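Local structure of enolase from the environmental genome shotgun sequencing of the Sargasso Sea (2QGY) at residues Q6-G11 with K118-P123; G11-L16 with I39-E44; K17-D22 with E371-S376; I65-L70 with T105-I110; M307-S312 with A358-V363. The protein is of unknown function but binds magnesium and belongs to the enolase superfamily, so it probably abstracts a proton from a carboxylate substrate with the metal's help. All blocks are in the same frame, centred on the assembly; numbering follows the deposited sequence.

Contacts 2 and 3 share strand 13-21, which pairs with strand 37-43 on one side and with the C-terminal strand 373-379 on the other; their centres are about 18 Å apart. Contact 4 packs two helices against one face of this sheet, about 12 Å from contact 2 between centres. Contact 1 fastens the chain start to the end of helix 99-120, the helix also used by contact 4, and touches contact 5 through the backbone of Leu122 and Gly359. Along the chain, contacts 1, 2 and 4 lie in the first 123 residues, contact 5 lies within the barrel domain, and contact 3 brings the last strand back, so both chain ends belong to the N-terminal, capping part of the fold.

Contact 1. Residues Q6-G11 with K118-P123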
# COMPACT_ATOMS: atom_id res chain seq x y z
N GLN A 6 24.97 4.49 8.03
CA GLN A 6 23.62 5.02 8.14
C GLN A 6 23.52 6.04 9.30
O GLN A 6 22.52 6.74 9.44
CB GLN A 6 22.58 3.90 8.20
CG GLN A 6 22.74 2.94 9.31
CD GLN A 6 21.98 1.64 9.06
OE1 GLN A 6 21.90 1.15 7.92
NE2 GLN A 6 21.42 1.08 10.12
N ASP A 7 24.58 6.12 10.10
CA ASP A 7 24.69 7.09 11.19
C ASP A 7 25.33 8.41 10.80
O ASP A 7 25.50 9.28 11.67
CB ASP A 7 25.53 6.51 12.32
CG ASP A 7 24.81 5.46 13.09
OD1 ASP A 7 23.56 5.53 13.16
OD2 ASP A 7 25.51 4.56 13.63
N ILE A 8 25.72 8.54 9.54
CA ILE A 8 26.35 9.78 9.06
C ILE A 8 25.42 10.96 9.36
O ILE A 8 24.25 10.93 9.00
CB ILE A 8 26.64 9.69 7.56
CG1 ILE A 8 27.73 8.63 7.30
CG2 ILE A 8 27.04 11.08 7.00
CD1 ILE A 8 27.95 8.30 5.83
N SER A 9 25.93 11.99 10.04
CA SER A 9 25.10 13.12 10.39
C SER A 9 24.88 14.02 9.18
O SER A 9 25.84 14.47 8.54
CB SER A 9 25.68 13.93 11.55
OG SER A 9 24.75 14.96 11.89
N ILE A 10 23.61 14.24 8.86
CA ILE A 10 23.19 15.04 7.72
C ILE A 10 22.80 16.45 8.18
O ILE A 10 23.04 17.42 7.47
CB ILE A 10 22.01 14.34 6.95
CG1 ILE A 10 22.53 13.10 6.20
CG2 ILE A 10 21.28 15.30 6.00
CD1 ILE A 10 21.43 12.18 5.66
N GLY A 11 22.16 16.54 9.35
CA GLY A 11 21.71 17.82 9.88
C GLY A 11 20.30 18.17 9.46
O GLY A 11 19.56 17.29 9.02
N LYS A 118 28.06 12.06 -0.46
CA LYS A 118 28.73 13.33 -0.69
C LYS A 118 29.47 13.83 0.54
O LYS A 118 30.54 14.43 0.41
CB LYS A 118 27.76 14.40 -1.21
CG LYS A 118 27.40 14.17 -2.68
CD LYS A 118 26.25 15.04 -3.18
CE LYS A 118 25.81 14.57 -4.57
NZ LYS A 118 24.49 15.10 -5.05
N LEU A 119 28.89 13.63 1.72
CA LEU A 119 29.56 14.01 2.97
C LEU A 119 30.85 13.20 3.25
O LEU A 119 31.81 13.72 3.84
CB LEU A 119 28.58 13.91 4.13
CG LEU A 119 27.46 14.95 4.12
CD1 LEU A 119 26.42 14.63 5.15
CD2 LEU A 119 28.03 16.37 4.38
N LYS A 120 30.86 11.95 2.82
CA LYS A 120 32.04 11.08 2.93
C LYS A 120 32.95 11.15 1.70
O LYS A 120 34.03 10.55 1.68
CB LYS A 120 31.58 9.63 3.13
CG LYS A 120 30.91 9.38 4.46
CD LYS A 120 31.88 8.78 5.49
CE LYS A 120 32.39 7.40 5.04
NZ LYS A 120 32.84 6.53 6.18
N ASN A 121 32.53 11.88 0.68
CA ASN A 121 33.21 11.89 -0.63
C ASN A 121 33.45 10.50 -1.19
O ASN A 121 34.55 10.17 -1.68
CB ASN A 121 34.51 12.72 -0.61
CG ASN A 121 34.99 13.07 -2.01
OD1 ASN A 121 34.19 13.40 -2.90
ND2 ASN A 121 36.31 12.99 -2.22
N LEU A 122 32.42 9.67 -1.14
CA LEU A 122 32.52 8.31 -1.63
C LEU A 122 31.31 7.94 -2.48
O LEU A 122 30.19 8.35 -2.17
CB LEU A 122 32.62 7.33 -0.45
CG LEU A 122 33.95 7.19 0.32
CD1 LEU A 122 33.76 6.22 1.47
CD2 LEU A 122 35.06 6.71 -0.60
N PRO A 123 31.52 7.14 -3.54
CA PRO A 123 30.34 6.62 -4.24
C PRO A 123 29.49 5.76 -3.30
O PRO A 123 30.01 5.18 -2.35
CB PRO A 123 30.92 5.79 -5.38
CG PRO A 123 32.38 5.62 -5.09
CD PRO A 123 32.79 6.66 -4.12
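Ile8 meets the end of helix 99-120 with both of its branches. CG2 stands anti to the backbone N and CG1 beside it (chi1 -67°), which spreads the branches toward different partners. CG2 comes to Leu119 CD1 at 4.1 Å, the two side chains running alongside in opposing senses. The other branch reaches Lys120, which it crosses at a slant; Ile8 CD1 to Lys120 CG is only 3.4 Å, closer than a normal carbon-carbon contact. Leu119 sends the same CD1 methyl on to the backbone, 3.4 Å from Ser9 O, and on to Ile10 CG1 at 4.3 Å. The helix stops just here in a Schellman motif: Asn121, with positive phi, is its C-prime residue, Leu122 N bonds to Gly117 O, and Asn121 N makes a weak bond to Lys118 O. Ile10 is the buried member, leaning on Leu112, Ile115 and Ser116 one or two turns back along the helix, whereas Leu119 and Lys120 lie at the surface. The Lys120 chain bends at chi2 and chi3, and its NZ is hydrogen-bonded to Asn5 OD1, which ties the lysine to the residue just ahead of Gln6.

Contact 2. Residues G11-L16 with I39-E44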
# COMPACT_ATOMS: atom_id res chain seq x y z
N GLY A 11 22.16 16.54 9.35
CA GLY A 11 21.71 17.82 9.88
C GLY A 11 20.30 18.17 9.46
O GLY A 11 19.56 17.29 9.02
N LYS A 12 19.92 19.45 9.59
CA LYS A 12 18.60 19.92 9.19
C LYS A 12 18.50 20.02 7.66
O LYS A 12 19.49 20.26 6.98
CB LYS A 12 18.28 21.28 9.81
CG LYS A 12 18.02 21.26 11.32
CD LYS A 12 17.15 22.46 11.73
CE LYS A 12 17.65 23.13 13.02
NZ LYS A 12 16.90 22.74 14.24
N LEU A 13 17.30 19.83 7.12
CA LEU A 13 17.07 19.97 5.69
C LEU A 13 16.52 21.34 5.43
O LEU A 13 15.73 21.84 6.23
CB LEU A 13 16.09 18.91 5.17
CG LEU A 13 16.40 17.45 5.48
CD1 LEU A 13 15.36 16.54 4.86
CD2 LEU A 13 17.82 17.04 4.97
N SER A 14 16.92 21.95 4.33
CA SER A 14 16.42 23.30 4.04
C SER A 14 15.46 23.39 2.87
O SER A 14 14.54 24.23 2.89
CB SER A 14 17.55 24.33 3.94
OG SER A 14 18.45 24.03 2.89
N ARG A 15 15.63 22.53 1.86
CA ARG A 15 14.87 22.71 0.64
C ARG A 15 14.46 21.38 0.01
O ARG A 15 15.20 20.42 0.10
CB ARG A 15 15.68 23.54 -0.35
CG ARG A 15 14.84 24.26 -1.38
CD ARG A 15 15.70 25.30 -2.13
NE ARG A 15 16.10 26.42 -1.27
CZ ARG A 15 15.62 27.66 -1.35
NH1 ARG A 15 14.72 27.97 -2.27
NH2 ARG A 15 16.05 28.60 -0.50
N LEU A 16 13.27 21.38 -0.58
CA LEU A 16 12.79 20.25 -1.39
C LEU A 16 12.35 20.76 -2.74
O LEU A 16 11.62 21.74 -2.83
CB LEU A 16 11.63 19.52 -0.69
CG LEU A 16 10.89 18.38 -1.45
CD1 LEU A 16 11.78 17.17 -1.66
CD2 LEU A 16 9.62 17.98 -0.69
N ILE A 39 13.23 13.83 -7.10
CA ILE A 39 13.32 14.87 -6.07
C ILE A 39 14.76 15.31 -5.83
O ILE A 39 15.71 14.57 -6.07
CB ILE A 39 12.67 14.42 -4.72
CG1 ILE A 39 13.61 13.52 -3.90
CG2 ILE A 39 11.33 13.70 -4.98
CD1 ILE A 39 13.05 13.22 -2.49
N LYS A 40 14.92 16.54 -5.34
CA LYS A 40 16.22 17.00 -4.88
C LYS A 40 16.00 17.65 -3.52
O LYS A 40 15.15 18.52 -3.39
CB LYS A 40 16.81 18.02 -5.86
CG LYS A 40 18.25 18.32 -5.50
CD LYS A 40 18.89 19.40 -6.40
CE LYS A 40 18.63 20.79 -5.89
NZ LYS A 40 19.33 21.77 -6.83
N ILE A 41 16.77 17.21 -2.54
CA ILE A 41 16.73 17.72 -1.17
C ILE A 41 18.05 18.45 -0.98
O ILE A 41 19.10 17.94 -1.39
CB ILE A 41 16.60 16.56 -0.16
CG1 ILE A 41 15.17 15.98 -0.19
CG2 ILE A 41 16.99 17.02 1.25
CD1 ILE A 41 14.91 14.85 0.80
N THR A 42 18.00 19.65 -0.39
CA THR A 42 19.21 20.40 -0.02
C THR A 42 19.27 20.51 1.51
O THR A 42 18.27 20.87 2.15
CB THR A 42 19.20 21.84 -0.62
OG1 THR A 42 18.88 21.77 -2.01
CG2 THR A 42 20.60 22.52 -0.45
N THR A 43 20.40 20.16 2.09
CA THR A 43 20.53 20.29 3.53
C THR A 43 20.87 21.74 3.89
O THR A 43 21.22 22.54 3.02
CB THR A 43 21.64 19.40 4.11
OG1 THR A 43 22.92 19.92 3.71
CG2 THR A 43 21.49 17.94 3.64
N GLU A 44 20.82 22.03 5.18
CA GLU A 44 21.19 23.34 5.72
C GLU A 44 22.65 23.70 5.39
O GLU A 44 22.99 24.88 5.22
CB GLU A 44 20.97 23.33 7.22
CG GLU A 44 20.81 24.69 7.83
CD GLU A 44 20.22 24.61 9.22
OE1 GLU A 44 20.88 24.03 10.13
OE2 GLU A 44 19.10 25.14 9.40
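Ser14 carries its OG between its own N and carbonyl carbon (chi1 61°), which turns the hydroxyl back toward the strand 39-43 and sets it 3.1 Å from Thr43 O. On the partner strand Ile41 CG2 lies 3.8 Å from Leu13 CD2. Leu16, its CG opposite the N (chi1 174°), swings CD1 over to Ile41 CG1 at 3.9 Å. The strands run antiparallel, and a classic beta bulge interrupts them: Ser14 and Arg15 both face Thr42. Ser14 N reaches Thr42 O at 2.8 Å in the carbonyl plane, while Arg15 N reaches the same oxygen at 3.1 Å, tilted from that plane. Thr42 N answers to Arg15 O, and Glu44 N closes the end of the ladder on Lys12 O. Leu13, Leu16, Ile39 and Ile41 turn to helices 60-74 and 99-120, as expected for the three-stranded start of an enolase-type N-terminal domain; Arg15 and Thr42 pack CB to CB on the opposite face. Lys12 and Glu44 run alongside each other, yet Lys12 NZ stays 5.8 Å from Glu44 OE2. Their contact is therefore of aliphatic carbon against carboxylate, any attraction between the charges probably being modest, and the polar grip comes from four backbone bonds, two of which converge on Thr42 O at the bulge.

Contact 3. Residues K17-D22 with E371-S376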
# COMPACT_ATOMS: atom_id res chain seq x y z
N LYS A 17 12.78 20.05 -3.79
CA LYS A 17 12.20 20.20 -5.11
C LYS A 17 11.73 18.83 -5.61
O LYS A 17 12.43 17.82 -5.43
CB LYS A 17 13.26 20.73 -6.06
CG LYS A 17 12.74 21.07 -7.48
CD LYS A 17 11.59 22.08 -7.50
CE LYS A 17 11.12 22.39 -8.93
NZ LYS A 17 11.97 23.46 -9.57
N ILE A 18 10.58 18.83 -6.25
CA ILE A 18 10.02 17.62 -6.87
C ILE A 18 9.63 17.97 -8.30
O ILE A 18 9.01 19.03 -8.53
CB ILE A 18 8.77 17.11 -6.11
CG1 ILE A 18 9.08 16.82 -4.66
CG2 ILE A 18 8.16 15.81 -6.82
CD1 ILE A 18 7.84 16.43 -3.80
N TRP A 19 9.98 17.10 -9.25
CA TRP A 19 9.46 17.20 -10.61
C TRP A 19 8.68 15.94 -10.88
O TRP A 19 9.13 14.86 -10.50
CB TRP A 19 10.60 17.22 -11.63
CG TRP A 19 11.51 18.40 -11.58
CD1 TRP A 19 11.46 19.49 -12.39
CD2 TRP A 19 12.66 18.57 -10.73
NE1 TRP A 19 12.49 20.36 -12.09
CE2 TRP A 19 13.24 19.82 -11.07
CE3 TRP A 19 13.25 17.80 -9.71
CZ2 TRP A 19 14.38 20.32 -10.43
CZ3 TRP A 19 14.39 18.31 -9.06
CH2 TRP A 19 14.94 19.54 -9.44
N ILE A 20 7.53 16.08 -11.54
CA ILE A 20 6.87 14.93 -12.15
C ILE A 20 6.91 15.12 -13.66
O ILE A 20 6.33 16.08 -14.19
CB ILE A 20 5.40 14.83 -11.69
CG1 ILE A 20 5.33 14.74 -10.15
CG2 ILE A 20 4.67 13.68 -12.45
CD1 ILE A 20 3.89 14.65 -9.61
N THR A 21 7.63 14.24 -14.35
CA THR A 21 7.78 14.42 -15.79
C THR A 21 6.46 14.10 -16.52
O THR A 21 5.66 13.27 -16.07
CB THR A 21 8.98 13.63 -16.38
OG1 THR A 21 8.81 12.21 -16.17
CG2 THR A 21 10.29 14.08 -15.70
N ASP A 22 6.21 14.77 -17.64
CA ASP A 22 5.08 14.41 -18.48
C ASP A 22 5.42 13.12 -19.20
O ASP A 22 6.58 12.72 -19.25
CB ASP A 22 4.81 15.50 -19.53
CG ASP A 22 3.34 15.55 -19.96
OD1 ASP A 22 2.54 14.64 -19.61
OD2 ASP A 22 2.99 16.53 -20.64
N GLU A 371 11.47 21.54 -18.10
CA GLU A 371 10.78 21.72 -19.38
C GLU A 371 9.98 20.48 -19.70
O GLU A 371 8.92 20.55 -20.30
CB GLU A 371 11.80 21.95 -20.49
CG GLU A 371 11.21 22.40 -21.83
CD GLU A 371 12.31 22.76 -22.84
OE1 GLU A 371 13.52 22.83 -22.45
OE2 GLU A 371 11.96 22.97 -24.04
N LEU A 372 10.52 19.34 -19.27
CA LEU A 372 9.92 18.03 -19.51
C LEU A 372 8.84 17.67 -18.50
O LEU A 372 8.24 16.60 -18.60
CB LEU A 372 11.03 16.96 -19.47
CG LEU A 372 12.10 17.01 -20.55
CD1 LEU A 372 13.24 16.04 -20.22
CD2 LEU A 372 11.52 16.70 -21.94
N SER A 373 8.60 18.57 -17.53
CA SER A 373 7.70 18.26 -16.41
C SER A 373 6.32 18.87 -16.55
O SER A 373 6.16 19.99 -17.09
CB SER A 373 8.35 18.68 -15.08
OG SER A 373 9.52 17.88 -14.88
N ILE A 374 5.33 18.11 -16.08
CA ILE A 374 3.92 18.48 -16.05
C ILE A 374 3.59 19.12 -14.69
O ILE A 374 2.64 19.91 -14.58
CB ILE A 374 3.01 17.22 -16.35
CG1 ILE A 374 1.55 17.62 -16.63
CG2 ILE A 374 3.07 16.18 -15.26
CD1 ILE A 374 1.40 18.43 -17.90
N TYR A 375 4.38 18.81 -13.67
CA TYR A 375 4.13 19.31 -12.31
C TYR A 375 5.45 19.46 -11.58
O TYR A 375 6.41 18.73 -11.84
CB TYR A 375 3.18 18.39 -11.53
CG TYR A 375 1.82 18.21 -12.19
CD1 TYR A 375 1.02 19.31 -12.53
CD2 TYR A 375 1.34 16.93 -12.48
CE1 TYR A 375 -0.21 19.15 -13.16
CE2 TYR A 375 0.10 16.76 -13.11
CZ TYR A 375 -0.66 17.87 -13.44
OH TYR A 375 -1.88 17.71 -14.05
N SER A 376 5.51 20.43 -10.69
CA SER A 376 6.71 20.59 -9.88
C SER A 376 6.37 21.29 -8.56
O SER A 376 5.35 21.99 -8.43
CB SER A 376 7.83 21.30 -10.66
OG SER A 376 7.53 22.66 -10.92
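Residues 17-22 and 373-376 pair antiparallel on both sides of a classic beta bulge, at which Ile374 and Tyr375 both face Ile20; the chain turns a corner at Ile374. Ile20 O takes Ile374 N at 2.9 Å, nearly along the C=O axis, and Tyr375 N only weakly; Ile20 N gives a straight bond (176°) to Tyr375 O. Beyond the bulge Asp22 N bonds to Leu372 O, which also receives His24 NE2. On one face of the sheet Ser373 OG meets the edge of the Trp19 indole near its plane, 3.5 Å from CD1. Within its own strand, Lys17 lays CG over one face of that ring. The lysine chain, bent at chi2 and chi4, also brings CE to Ser376 CB at 3.9 Å. The other face of the sheet carries Ile20 and Tyr375, which meet CB to CB; Ile20 CG2 also touches Ile374 CG2 at 4.1 Å. Ile374 has CG1 anti to its N (chi1 -168°), and from there CD1 reaches Asp22 OD2 at 3.7 Å. This pairing adds the C-terminal strand to the edge of the N-terminal sheet, after the chain has built the barrel. Since Ser373 OG is hydrogen-bonded to Leu369 O and Trp19 NE1 to Ser370 OG, the serine touches the indole by packing, and both polar atoms are bound to the last turn of helix 366-371.

Contact 4. Residues I65-L70 with T105-I110; sequences IIIKEL and TSAIEI
The segments 65-70 of helix 60-74 and 105-110 of helix 99-120 cross at -51°, their axes 9.8 Å apart and their chains running in broadly the same direction. They belong to the helical layer that packs on the antiparallel sheet in the alpha+beta N-terminal domain of enolase-superfamily proteins. The junction is made mainly of apolar side chains, with a threonine methyl. Ile67 uses two branches: with CG2 anti to its N and CG1 beside it (chi1 -67°), CG2 meets Ile108 CG1 at 3.9 Å and CD1 reaches Ala107 CB at 4.0 Å. The Ile67 and Ile108 side chains pass one another head to tail. One turn on, Leu70 crosses Thr105 at a slant, its CD1 resting 3.9 Å from the threonine CG2 methyl. The threonine hydroxyl is used elsewhere, since Thr105 OG1 bonds to Gly280 O and so ties this helix to the barrel part of the chain. Sheet residues cover the junction from one side, Ile37 and Ile39 lying on Ile67, Ile39 on Ala107 and Ile41 on Ile108. Phe58 of the second subunit packs on Glu69 and Leu70, so the dimer partner borders the junction. Ile108 CD1 lies in the dip between Ile67 and Leu70, 3.9 Å from the carbonyl oxygen Ile67 O and 3.6 Å from Leu70 CB.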
# COMPACT_ATOMS: atom_id res chain seq x y z
N ILE A 65 2.92 14.80 -2.87
CA ILE A 65 2.38 15.46 -1.70
C ILE A 65 2.79 14.78 -0.39
O ILE A 65 3.14 15.45 0.59
CB ILE A 65 0.84 15.64 -1.83
CG1 ILE A 65 0.52 16.64 -2.96
CG2 ILE A 65 0.20 16.02 -0.48
CD1 ILE A 65 1.20 17.99 -2.86
N ILE A 66 2.80 13.45 -0.40
CA ILE A 66 3.31 12.67 0.72
C ILE A 66 4.80 12.93 0.96
O ILE A 66 5.20 13.18 2.10
CB ILE A 66 3.02 11.16 0.55
CG1 ILE A 66 1.51 10.92 0.63
CG2 ILE A 66 3.74 10.34 1.63
CD1 ILE A 66 1.15 9.48 0.15
N ILE A 67 5.62 12.89 -0.09
CA ILE A 67 7.01 13.27 0.06
C ILE A 67 7.12 14.66 0.69
O ILE A 67 7.93 14.87 1.59
CB ILE A 67 7.76 13.30 -1.32
CG1 ILE A 67 7.86 11.87 -1.88
CG2 ILE A 67 9.18 13.92 -1.18
CD1 ILE A 67 8.30 11.81 -3.36
N LYS A 68 6.33 15.61 0.19
CA LYS A 68 6.36 16.96 0.72
C LYS A 68 6.00 16.99 2.22
O LYS A 68 6.66 17.68 3.01
CB LYS A 68 5.41 17.89 -0.06
CG LYS A 68 5.41 19.34 0.50
CD LYS A 68 4.72 20.34 -0.42
CE LYS A 68 3.33 20.73 0.09
NZ LYS A 68 2.67 21.88 -0.67
N GLU A 69 4.98 16.23 2.61
CA GLU A 69 4.58 16.24 4.02
C GLU A 69 5.60 15.58 4.94
O GLU A 69 5.85 16.04 6.08
CB GLU A 69 3.21 15.60 4.23
CG GLU A 69 2.03 16.43 3.70
CD GLU A 69 1.96 17.85 4.29
OE1 GLU A 69 2.18 18.01 5.50
OE2 GLU A 69 1.67 18.80 3.52
N LEU A 70 6.20 14.51 4.43
CA LEU A 70 7.27 13.84 5.16
C LEU A 70 8.47 14.77 5.30
O LEU A 70 9.07 14.88 6.36
CB LEU A 70 7.65 12.53 4.49
CG LEU A 70 6.57 11.45 4.58
CD1 LEU A 70 6.96 10.20 3.78
CD2 LEU A 70 6.24 11.06 6.01
N THR A 105 8.80 7.24 0.60
CA THR A 105 9.91 7.11 1.56
C THR A 105 11.14 6.66 0.81
O THR A 105 12.22 7.04 1.17
CB THR A 105 9.64 6.14 2.71
OG1 THR A 105 9.46 4.79 2.22
CG2 THR A 105 8.36 6.57 3.45
N SER A 106 10.98 5.83 -0.22
CA SER A 106 12.16 5.47 -1.07
C SER A 106 12.87 6.71 -1.61
O SER A 106 14.11 6.79 -1.59
CB SER A 106 11.76 4.61 -2.29
OG SER A 106 11.29 3.38 -1.80
N ALA A 107 12.09 7.63 -2.17
CA ALA A 107 12.69 8.78 -2.84
C ALA A 107 13.51 9.57 -1.80
O ALA A 107 14.63 9.96 -2.10
CB ALA A 107 11.63 9.65 -3.48
N ILE A 108 12.96 9.76 -0.61
CA ILE A 108 13.63 10.58 0.41
C ILE A 108 14.86 9.79 0.89
O ILE A 108 15.96 10.35 0.94
CB ILE A 108 12.72 10.91 1.59
CG1 ILE A 108 11.57 11.83 1.16
CG2 ILE A 108 13.55 11.61 2.71
CD1 ILE A 108 10.42 11.93 2.23
N GLU A 109 14.70 8.49 1.18
CA GLU A 109 15.86 7.76 1.70
C GLU A 109 16.99 7.73 0.70
O GLU A 109 18.17 7.85 1.08
CB GLU A 109 15.51 6.35 2.18
CG GLU A 109 16.57 5.78 3.12
CD GLU A 109 16.42 4.29 3.36
OE1 GLU A 109 15.43 3.86 4.00
OE2 GLU A 109 17.32 3.58 2.89
N ILE A 110 16.67 7.56 -0.57
CA ILE A 110 17.68 7.51 -1.62
C ILE A 110 18.42 8.84 -1.66
O ILE A 110 19.65 8.88 -1.79
CB ILE A 110 17.04 7.18 -2.99
CG1 ILE A 110 16.64 5.68 -3.03
CG2 ILE A 110 18.05 7.47 -4.16
CD1 ILE A 110 15.74 5.30 -4.20

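Contact 5. Residues M307-S312 with A358-V363; sequences MSVSAS and AGLGIV
The flat group of this contact is the Leu360 carbonyl, and Ser312 OG approaches it within its plane, on a lone pair, 2.8 Å from Leu360 O with a C=O...OG angle of 123°. The hydroxyl is the donor. It gets there because OG stands anti to the serine's own N (chi1 -176°), pointing out from the helix toward the loop. The same OG lies 3.7 Å from Leu360 CB, so the serine sits against both the side chain and the carbonyl of one residue. That residue is the third of a type II' beta turn from Ala358 to Gly361, closed by Gly361 N on Ala358 O at 3.0 Å, with Gly359 at positive phi; Leu360 N is further held by Asp114 OD1. Val309, one turn before Ser312, takes two side chains at about right angles: its CG1 touches Leu360 CD1 at 4.0 Å, and its CG2 touches Ile362 CD1 at 4.0 Å. Ile362 CD1 also reaches the helix backbone, 3.8 Å from Val309 CA. Helix 309-320 here starts within the barrel domain, and Trp50 of the N-terminal sheet lies against both Val309 and Ile362, while Ser310 N bonds to Glu52 OE1. The contact lies within the barrel domain, on the side that meets the N-terminal sheet. Its single polar link, from Ser312 to Leu360 O, gives the buried hydroxyl a partner amid apolar side chains and probably helps to fix how the turn sits on the helix.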
# COMPACT_ATOMS: atom_id res chain seq x y z
N MET A 307 16.05 6.23 -16.18
CA MET A 307 17.37 5.61 -16.19
C MET A 307 18.42 6.56 -15.62
O MET A 307 19.63 6.40 -15.88
CB MET A 307 17.75 5.08 -17.61
CG MET A 307 16.93 3.85 -18.15
SD MET A 307 17.20 2.34 -17.19
CE MET A 307 15.73 2.35 -16.15
N SER A 308 17.97 7.53 -14.81
CA SER A 308 18.86 8.46 -14.14
C SER A 308 19.01 8.06 -12.66
O SER A 308 19.81 7.17 -12.35
CB SER A 308 18.38 9.92 -14.33
OG SER A 308 17.11 10.22 -13.73
N VAL A 309 18.24 8.67 -11.78
CA VAL A 309 18.43 8.52 -10.31
C VAL A 309 18.14 7.08 -9.84
O VAL A 309 18.99 6.44 -9.20
CB VAL A 309 17.58 9.56 -9.50
CG1 VAL A 309 17.82 9.40 -8.03
CG2 VAL A 309 17.94 11.00 -9.92
N SER A 310 16.97 6.56 -10.17
CA SER A 310 16.64 5.15 -9.85
C SER A 310 17.66 4.16 -10.40
O SER A 310 18.10 3.26 -9.67
CB SER A 310 15.27 4.79 -10.38
OG SER A 310 14.26 5.51 -9.72
N ALA A 311 18.03 4.30 -11.67
CA ALA A 311 19.01 3.36 -12.23
C ALA A 311 20.34 3.42 -11.47
O ALA A 311 20.95 2.38 -11.21
CB ALA A 311 19.22 3.56 -13.77
N SER A 312 20.81 4.62 -11.13
CA SER A 312 22.07 4.73 -10.40
C SER A 312 22.01 4.07 -9.03
O SER A 312 22.94 3.36 -8.64
CB SER A 312 22.50 6.18 -10.25
OG SER A 312 23.77 6.22 -9.62
N ALA A 358 31.00 10.83 -6.15
CA ALA A 358 30.41 10.70 -4.84
C ALA A 358 28.90 10.42 -4.91
O ALA A 358 28.20 10.91 -5.81
CB ALA A 358 30.69 11.97 -4.02
N GLY A 359 28.40 9.66 -3.92
CA GLY A 359 26.97 9.34 -3.82
C GLY A 359 26.49 8.63 -5.07
O GLY A 359 27.12 7.68 -5.51
N LEU A 360 25.40 9.11 -5.68
CA LEU A 360 24.87 8.49 -6.89
C LEU A 360 25.44 9.08 -8.16
O LEU A 360 25.09 8.66 -9.27
CB LEU A 360 23.34 8.70 -6.95
CG LEU A 360 22.55 8.16 -5.77
CD1 LEU A 360 21.10 8.73 -5.86
CD2 LEU A 360 22.57 6.63 -5.83
N GLY A 361 26.28 10.10 -8.02
CA GLY A 361 26.95 10.65 -9.21
C GLY A 361 26.01 11.37 -10.15
O GLY A 361 26.29 11.48 -11.35
N ILE A 362 24.91 11.90 -9.63
CA ILE A 362 23.88 12.52 -10.47
C ILE A 362 24.30 13.94 -10.90
O ILE A 362 24.67 14.78 -10.07
CB ILE A 362 22.49 12.52 -9.77
CG1 ILE A 362 22.03 11.07 -9.53
CG2 ILE A 362 21.45 13.34 -10.56
CD1 ILE A 362 21.80 10.28 -10.78
N VAL A 363 24.23 14.17 -12.20
CA VAL A 363 24.42 15.49 -12.78
C VAL A 363 23.19 15.75 -13.63
O VAL A 363 23.05 15.18 -14.70
CB VAL A 363 25.69 15.53 -13.68
CG1 VAL A 363 25.85 16.91 -14.37
CG2 VAL A 363 26.96 15.22 -12.87